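Local coordinates for 5-formyltetrahydrofolate cyclo-ligase family protein (Bacillus anthracis, PDB 2JCB) that probably catalyses the ATP- and magnesium-dependent cyclisation of 5-formyltetrahydrofolate to 5,10-methenyltetrahydrofolate, returning the stored folate to one-carbon metabolism, at residues D128-E139 / K161-V172. Residues are numbered along the deposited sequence; the frame is centred on the assembly and turned at random.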
ATOM      1  N   ASP A 128     -10.014  -5.800  -8.564  1.00 29.46           N
ATOM      2  CA  ASP A 128      -9.378  -5.495  -9.864  1.00 28.82           C
ATOM      3  C   ASP A 128      -7.971  -4.914  -9.717  1.00 30.06           C
ATOM      4  O   ASP A 128      -7.034  -5.286 -10.480  1.00 30.79           O
ATOM      5  CB  ASP A 128     -10.284  -4.598 -10.701  1.00 28.17           C
ATOM      6  CG  ASP A 128     -11.615  -5.219 -10.963  1.00 30.62           C
ATOM      7  OD1 ASP A 128     -11.672  -6.419 -11.359  1.00 31.02           O
ATOM      8  OD2 ASP A 128     -12.627  -4.511 -10.792  1.00 32.85           O
ATOM      9  N   LEU A 129      -7.806  -4.086  -8.689  1.00 29.02           N
ATOM     10  CA  LEU A 129      -6.561  -3.401  -8.431  1.00 28.65           C
ATOM     11  C   LEU A 129      -6.286  -3.376  -6.939  1.00 29.12           C
ATOM     12  O   LEU A 129      -7.173  -3.023  -6.150  1.00 31.83           O
ATOM     13  CB  LEU A 129      -6.722  -1.967  -8.951  1.00 29.04           C
ATOM     14  CG  LEU A 129      -5.543  -1.007  -8.701  1.00 29.12           C
ATOM     15  CD1 LEU A 129      -4.283  -1.508  -9.485  1.00 30.36           C
ATOM     16  CD2 LEU A 129      -5.946   0.460  -9.046  1.00 30.03           C
ATOM     17  N   GLN A 130      -5.065  -3.727  -6.569  1.00 27.63           N
ATOM     18  CA  GLN A 130      -4.589  -3.568  -5.188  1.00 27.07           C
ATOM     19  C   GLN A 130      -3.556  -2.477  -5.145  1.00 29.34           C
ATOM     20  O   GLN A 130      -2.552  -2.585  -5.834  1.00 29.79           O
ATOM     21  CB  GLN A 130      -3.977  -4.864  -4.690  1.00 27.09           C
ATOM     22  CG  GLN A 130      -5.101  -5.886  -4.332  1.00 26.88           C
ATOM     23  CD  GLN A 130      -5.729  -5.600  -2.911  1.00 27.55           C
ATOM     24  OE1 GLN A 130      -5.510  -4.567  -2.326  1.00 31.28           O
ATOM     25  NE2 GLN A 130      -6.505  -6.569  -2.403  1.00 28.03           N
ATOM     26  N   ILE A 131      -3.848  -1.461  -4.334  1.00 28.02           N
ATOM     27  CA  ILE A 131      -2.924  -0.355  -4.108  1.00 30.07           C
ATOM     28  C   ILE A 131      -2.110  -0.833  -2.879  1.00 29.01           C
ATOM     29  O   ILE A 131      -2.655  -0.830  -1.745  1.00 28.61           O
ATOM     30  CB  ILE A 131      -3.692   0.953  -3.940  1.00 29.21           C
ATOM     31  CG1 ILE A 131      -4.383   1.263  -5.313  1.00 30.83           C
ATOM     32  CG2 ILE A 131      -2.727   2.036  -3.523  1.00 30.50           C
ATOM     33  CD1 ILE A 131      -5.310   2.481  -5.298  1.00 33.67           C
ATOM     34  N   VAL A 132      -0.818  -1.148  -3.042  1.00 29.78           N
ATOM     35  CA  VAL A 132      -0.092  -1.902  -2.028  1.00 30.13           C
ATOM     36  C   VAL A 132       0.736  -0.905  -1.233  1.00 30.44           C
ATOM     37  O   VAL A 132       1.407  -0.116  -1.827  1.00 29.43           O
ATOM     38  CB  VAL A 132       0.775  -2.984  -2.714  1.00 29.30           C
ATOM     39  CG1 VAL A 132       1.802  -3.620  -1.702  1.00 26.30           C
ATOM     40  CG2 VAL A 132      -0.133  -4.033  -3.432  1.00 27.64           C
ATOM     41  N   PRO A 133       0.593  -0.859   0.109  1.00 31.19           N
ATOM     42  CA  PRO A 133       1.444   0.054   0.924  1.00 31.21           C
ATOM     43  C   PRO A 133       2.869  -0.423   1.111  1.00 31.32           C
ATOM     44  O   PRO A 133       3.194  -1.545   0.787  1.00 30.87           O
ATOM     45  CB  PRO A 133       0.731   0.039   2.293  1.00 31.33           C
ATOM     46  CG  PRO A 133       0.273  -1.419   2.377  1.00 33.31           C
ATOM     47  CD  PRO A 133      -0.289  -1.680   0.955  1.00 33.36           C
ATOM     48  N   GLY A 134       3.737   0.402   1.668  1.00 30.37           N
ATOM     49  CA  GLY A 134       5.104  -0.046   1.739  1.00 29.92           C
ATOM     50  C   GLY A 134       5.979   1.061   2.171  1.00 31.15           C
ATOM     51  O   GLY A 134       5.502   2.207   2.215  1.00 33.19           O
ATOM     52  N   VAL A 135       7.204   0.674   2.508  1.00 29.25           N
ATOM     53  CA  VAL A 135       8.239   1.589   3.007  1.00 27.26           C
ATOM     54  C   VAL A 135       9.218   1.965   1.888  1.00 28.88           C
ATOM     55  O   VAL A 135       9.473   3.142   1.652  1.00 28.58           O
ATOM     56  CB  VAL A 135       8.959   1.082   4.306  1.00 30.05           C
ATOM     57  CG1 VAL A 135       9.989   2.064   4.730  1.00 28.52           C
ATOM     58  CG2 VAL A 135       7.932   0.907   5.406  1.00 30.01           C
ATOM     59  N   ALA A 136       9.874   0.980   1.287  1.00 27.51           N
ATOM     60  CA  ALA A 136      10.904   1.328   0.287  1.00 28.11           C
ATOM     61  C   ALA A 136      10.751   0.459  -0.938  1.00 28.71           C
ATOM     62  O   ALA A 136      10.222  -0.663  -0.859  1.00 30.11           O
ATOM     63  CB  ALA A 136      12.260   1.134   0.856  1.00 26.33           C
ATOM     64  N   TYR A 137      11.188   0.979  -2.094  1.00 29.26           N
ATOM     65  CA  TYR A 137      11.018   0.233  -3.341  1.00 29.30           C
ATOM     66  C   TYR A 137      12.228   0.402  -4.234  1.00 30.25           C
ATOM     67  O   TYR A 137      12.974   1.379  -4.091  1.00 27.47           O
ATOM     68  CB  TYR A 137       9.800   0.760  -4.105  1.00 29.97           C
ATOM     69  CG  TYR A 137       8.461   0.808  -3.344  1.00 30.32           C
ATOM     70  CD1 TYR A 137       7.564  -0.246  -3.428  1.00 33.53           C
ATOM     71  CD2 TYR A 137       8.143   1.907  -2.545  1.00 29.78           C
ATOM     72  CE1 TYR A 137       6.349  -0.183  -2.683  1.00 29.56           C
ATOM     73  CE2 TYR A 137       6.963   1.995  -1.825  1.00 33.59           C
ATOM     74  CZ  TYR A 137       6.067   0.949  -1.919  1.00 30.81           C
ATOM     75  OH  TYR A 137       4.896   1.045  -1.176  1.00 35.35           O
ATOM     76  N   THR A 138      12.386  -0.515  -5.176  1.00 31.01           N
ATOM     77  CA  THR A 138      13.368  -0.306  -6.263  1.00 31.32           C
ATOM     78  C   THR A 138      12.638  -0.116  -7.596  1.00 32.04           C
ATOM     79  O   THR A 138      11.423  -0.354  -7.685  1.00 30.47           O
ATOM     80  CB  THR A 138      14.353  -1.458  -6.394  1.00 30.31           C
ATOM     81  OG1 THR A 138      13.667  -2.601  -6.922  1.00 30.48           O
ATOM     82  CG2 THR A 138      14.951  -1.749  -5.044  1.00 30.54           C
ATOM     83  N   GLU A 139      13.416   0.279  -8.614  1.00 34.74           N
ATOM     84  CA  GLU A 139      12.953   0.458 -10.006  1.00 36.88           C
ATOM     85  C   GLU A 139      12.336  -0.825 -10.519  1.00 36.67           C
ATOM     86  O   GLU A 139      11.428  -0.795 -11.367  1.00 37.52           O
ATOM     87  CB  GLU A 139      14.126   0.853 -10.939  1.00 36.58           C
ATOM     88  CG  GLU A 139      15.305  -0.154 -10.987  1.00 38.13           C
ATOM     89  CD  GLU A 139      16.281  -0.029 -12.190  1.00 39.91           C
ATOM     90  OE1 GLU A 139      16.324   1.028 -12.863  1.00 43.32           O
ATOM     91  OE2 GLU A 139      17.036  -1.013 -12.434  1.00 44.66           O
ATOM     92  N   LYS A 161      -4.184  -6.718 -10.725  1.00 30.38           N
ATOM     93  CA  LYS A 161      -3.181  -5.674 -10.929  1.00 30.11           C
ATOM     94  C   LYS A 161      -2.715  -5.069  -9.609  1.00 29.94           C
ATOM     95  O   LYS A 161      -3.530  -4.909  -8.716  1.00 31.47           O
ATOM     96  CB  LYS A 161      -3.768  -4.598 -11.835  1.00 29.35           C
ATOM     97  CG  LYS A 161      -4.068  -5.161 -13.269  1.00 31.38           C
ATOM     98  CD  LYS A 161      -4.827  -4.136 -14.067  1.00 33.61           C
ATOM     99  CE  LYS A 161      -5.627  -4.840 -15.159  1.00 38.25           C
ATOM    100  NZ  LYS A 161      -4.756  -4.978 -16.350  1.00 39.99           N
ATOM    101  N   THR A 162      -1.441  -4.707  -9.510  1.00 29.77           N
ATOM    102  CA  THR A 162      -0.893  -4.082  -8.308  1.00 29.75           C
ATOM    103  C   THR A 162      -0.201  -2.775  -8.632  1.00 30.53           C
ATOM    104  O   THR A 162       0.422  -2.628  -9.696  1.00 32.24           O
ATOM    105  CB  THR A 162       0.147  -4.963  -7.573  1.00 30.46           C
ATOM    106  OG1 THR A 162       1.239  -5.313  -8.433  1.00 30.32           O
ATOM    107  CG2 THR A 162      -0.505  -6.230  -7.069  1.00 31.75           C
ATOM    108  N   LEU A 163      -0.292  -1.827  -7.721  1.00 30.38           N
ATOM    109  CA  LEU A 163       0.544  -0.644  -7.822  1.00 29.73           C
ATOM    110  C   LEU A 163       0.770  -0.119  -6.449  1.00 29.61           C
ATOM    111  O   LEU A 163      -0.012  -0.348  -5.563  1.00 30.27           O
ATOM    112  CB  LEU A 163      -0.037   0.449  -8.758  1.00 31.61           C
ATOM    113  CG  LEU A 163      -1.250   1.256  -8.396  1.00 32.24           C
ATOM    114  CD1 LEU A 163      -0.886   2.457  -7.370  1.00 29.92           C
ATOM    115  CD2 LEU A 163      -1.903   1.786  -9.695  1.00 31.53           C
ATOM    116  N   SER A 164       1.871   0.608  -6.301  1.00 28.59           N
ATOM    117  CA  SER A 164       2.203   1.282  -5.048  1.00 30.23           C
ATOM    118  C   SER A 164       2.367   2.745  -5.308  1.00 29.20           C
ATOM    119  O   SER A 164       2.731   3.154  -6.418  1.00 30.19           O
ATOM    120  CB  SER A 164       3.450   0.704  -4.410  1.00 28.45           C
ATOM    121  OG  SER A 164       3.274  -0.642  -3.982  1.00 29.17           O
ATOM    122  N   LEU A 165       1.998   3.538  -4.298  1.00 28.63           N
ATOM    123  CA  LEU A 165       2.183   4.988  -4.274  1.00 29.83           C
ATOM    124  C   LEU A 165       3.367   5.301  -3.360  1.00 30.26           C
ATOM    125  O   LEU A 165       3.417   4.771  -2.250  1.00 31.15           O
ATOM    126  CB  LEU A 165       0.893   5.646  -3.761  1.00 29.58           C
ATOM    127  CG  LEU A 165      -0.389   5.195  -4.463  1.00 32.02           C
ATOM    128  CD1 LEU A 165      -1.724   5.756  -3.853  1.00 33.49           C
ATOM    129  CD2 LEU A 165      -0.307   5.576  -5.950  1.00 30.87           C
ATOM    130  N   ALA A 166       4.310   6.165  -3.780  1.00 28.90           N
ATOM    131  CA  ALA A 166       5.499   6.423  -3.022  1.00 28.65           C
ATOM    132  C   ALA A 166       6.039   7.807  -3.275  1.00 29.10           C
ATOM    133  O   ALA A 166       5.985   8.287  -4.390  1.00 28.64           O
ATOM    134  CB  ALA A 166       6.543   5.381  -3.320  1.00 28.34           C
ATOM    135  N   TYR A 167       6.573   8.441  -2.236  1.00 27.95           N
ATOM    136  CA  TYR A 167       7.358   9.634  -2.447  1.00 28.02           C
ATOM    137  C   TYR A 167       8.669   9.146  -3.094  1.00 27.45           C
ATOM    138  O   TYR A 167       9.140   8.009  -2.862  1.00 27.37           O
ATOM    139  CB  TYR A 167       7.709  10.276  -1.107  1.00 29.71           C
ATOM    140  CG  TYR A 167       6.516  10.568  -0.259  1.00 26.30           C
ATOM    141  CD1 TYR A 167       5.649  11.608  -0.610  1.00 29.66           C
ATOM    142  CD2 TYR A 167       6.287   9.886   0.958  1.00 27.32           C
ATOM    143  CE1 TYR A 167       4.566  11.912   0.177  1.00 31.07           C
ATOM    144  CE2 TYR A 167       5.186  10.213   1.780  1.00 30.44           C
ATOM    145  CZ  TYR A 167       4.332  11.233   1.365  1.00 30.66           C
ATOM    146  OH  TYR A 167       3.189  11.644   2.071  1.00 29.47           O
ATOM    147  N   SER A 168       9.242   9.994  -3.936  1.00 29.30           N
ATOM    148  CA  SER A 168      10.458   9.605  -4.632  1.00 29.38           C
ATOM    149  C   SER A 168      11.623   9.203  -3.707  1.00 29.64           C
ATOM    150  O   SER A 168      12.431   8.356  -4.084  1.00 30.35           O
ATOM    151  CB  SER A 168      10.858  10.653  -5.685  1.00 30.47           C
ATOM    152  OG  SER A 168      11.293  11.815  -5.070  1.00 32.43           O
ATOM    153  N   PHE A 169      11.701   9.786  -2.505  1.00 30.05           N
ATOM    154  CA  PHE A 169      12.710   9.401  -1.531  1.00 30.31           C
ATOM    155  C   PHE A 169      12.498   7.977  -0.954  1.00 29.93           C
ATOM    156  O   PHE A 169      13.373   7.462  -0.266  1.00 31.04           O
ATOM    157  CB  PHE A 169      12.830  10.432  -0.394  1.00 30.74           C
ATOM    158  CG  PHE A 169      11.670  10.398   0.585  1.00 31.83           C
ATOM    159  CD1 PHE A 169      11.611   9.412   1.587  1.00 33.13           C
ATOM    160  CD2 PHE A 169      10.647  11.359   0.522  1.00 34.19           C
ATOM    161  CE1 PHE A 169      10.591   9.368   2.508  1.00 31.68           C
ATOM    162  CE2 PHE A 169       9.591  11.321   1.455  1.00 33.25           C
ATOM    163  CZ  PHE A 169       9.553  10.296   2.433  1.00 30.81           C
ATOM    164  N   GLN A 170      11.341   7.367  -1.198  1.00 29.00           N
ATOM    165  CA  GLN A 170      11.147   5.970  -0.832  1.00 27.47           C
ATOM    166  C   GLN A 170      11.749   5.040  -1.846  1.00 29.71           C
ATOM    167  O   GLN A 170      11.880   3.843  -1.583  1.00 29.31           O
ATOM    168  CB  GLN A 170       9.651   5.680  -0.723  1.00 26.51           C
ATOM    169  CG  GLN A 170       8.980   6.295   0.489  1.00 25.93           C
ATOM    170  CD  GLN A 170       7.474   6.023   0.493  1.00 27.35           C
ATOM    171  OE1 GLN A 170       6.663   6.868   0.167  1.00 31.79           O
ATOM    172  NE2 GLN A 170       7.111   4.812   0.945  1.00 26.59           N
ATOM    173  N   MET A 171      12.140   5.587  -3.001  1.00 31.05           N
ATOM    174  CA  MET A 171      12.892   4.800  -4.002  1.00 32.97           C
ATOM    175  C   MET A 171      14.347   4.614  -3.622  1.00 32.60           C
ATOM    176  O   MET A 171      15.077   5.581  -3.283  1.00 32.40           O
ATOM    177  CB  MET A 171      12.765   5.448  -5.394  1.00 34.08           C
ATOM    178  CG  MET A 171      11.341   5.651  -5.872  1.00 34.14           C
ATOM    179  SD  MET A 171      10.371   4.126  -5.959  1.00 34.77           S
ATOM    180  CE  MET A 171      11.451   2.956  -6.807  1.00 31.06           C
ATOM    181  N   VAL A 172      14.796   3.359  -3.638  1.00 32.22           N
ATOM    182  CA  VAL A 172      16.199   3.078  -3.292  1.00 31.06           C
ATOM    183  C   VAL A 172      16.897   2.228  -4.345  1.00 32.05           C
ATOM    184  O   VAL A 172      16.271   1.581  -5.160  1.00 31.82           O
ATOM    185  CB  VAL A 172      16.402   2.460  -1.862  1.00 31.49           C
ATOM    186  CG1 VAL A 172      15.754   3.330  -0.768  1.00 29.95           C
ATOM    187  CG2 VAL A 172      15.886   1.033  -1.811  1.00 32.12           C
TER
HETATM  188  O   HOH W   1      -6.933  -7.004 -12.279  1.00 29.66           O
HETATM  189  O   HOH W   2       1.404   2.489  -1.703  1.00 15.79           O
HETATM  190  O   HOH W   3       4.370   3.543  -0.223  1.00 19.86           O
HETATM  191  O   HOH W   4      15.846   1.484  -7.852  1.00 26.46           O
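Q130 straddles K161 and L163, holding strands 129-131 and 161-165 in parallel: its N donates to K161 O at 2.9 Å and its O accepts L163 N; V132 N then donates to L163 O. Beyond the strands the pairing resumes around Y137, whose N bonds to Q170 O and whose O accepts V172 N at 2.7 Å. Two side chains also grip carbonyls, both from above the carbonyl plane: S164 OG on V132 O at 2.9 Å, and Q170 NE2 on V135 O at 3.0 Å. The Q170 amide is itself fixed, since its OE1 accepts Y167 N. A water in the plane of the Y137 ring at its edge, 2.7 Å from Y137 OH, also bridges to L165 O. A166 CB packs on the ring, 3.7 Å from Y137 CE2, while M171, bent at chi2 and chi3, brings CE to Y137 CB and the T138 carbonyl. On the sheet, L129, I131 and L163 share one face, and I131 CG2 meets L165 CD1 at 3.9 Å. The two are neighbouring parallel strands at the centre of a Rossmann-like alpha/beta sheet, and the loop after strand 129-131 passes near the bound ADP; V135 and A136 form a classic beta bulge opposite I144.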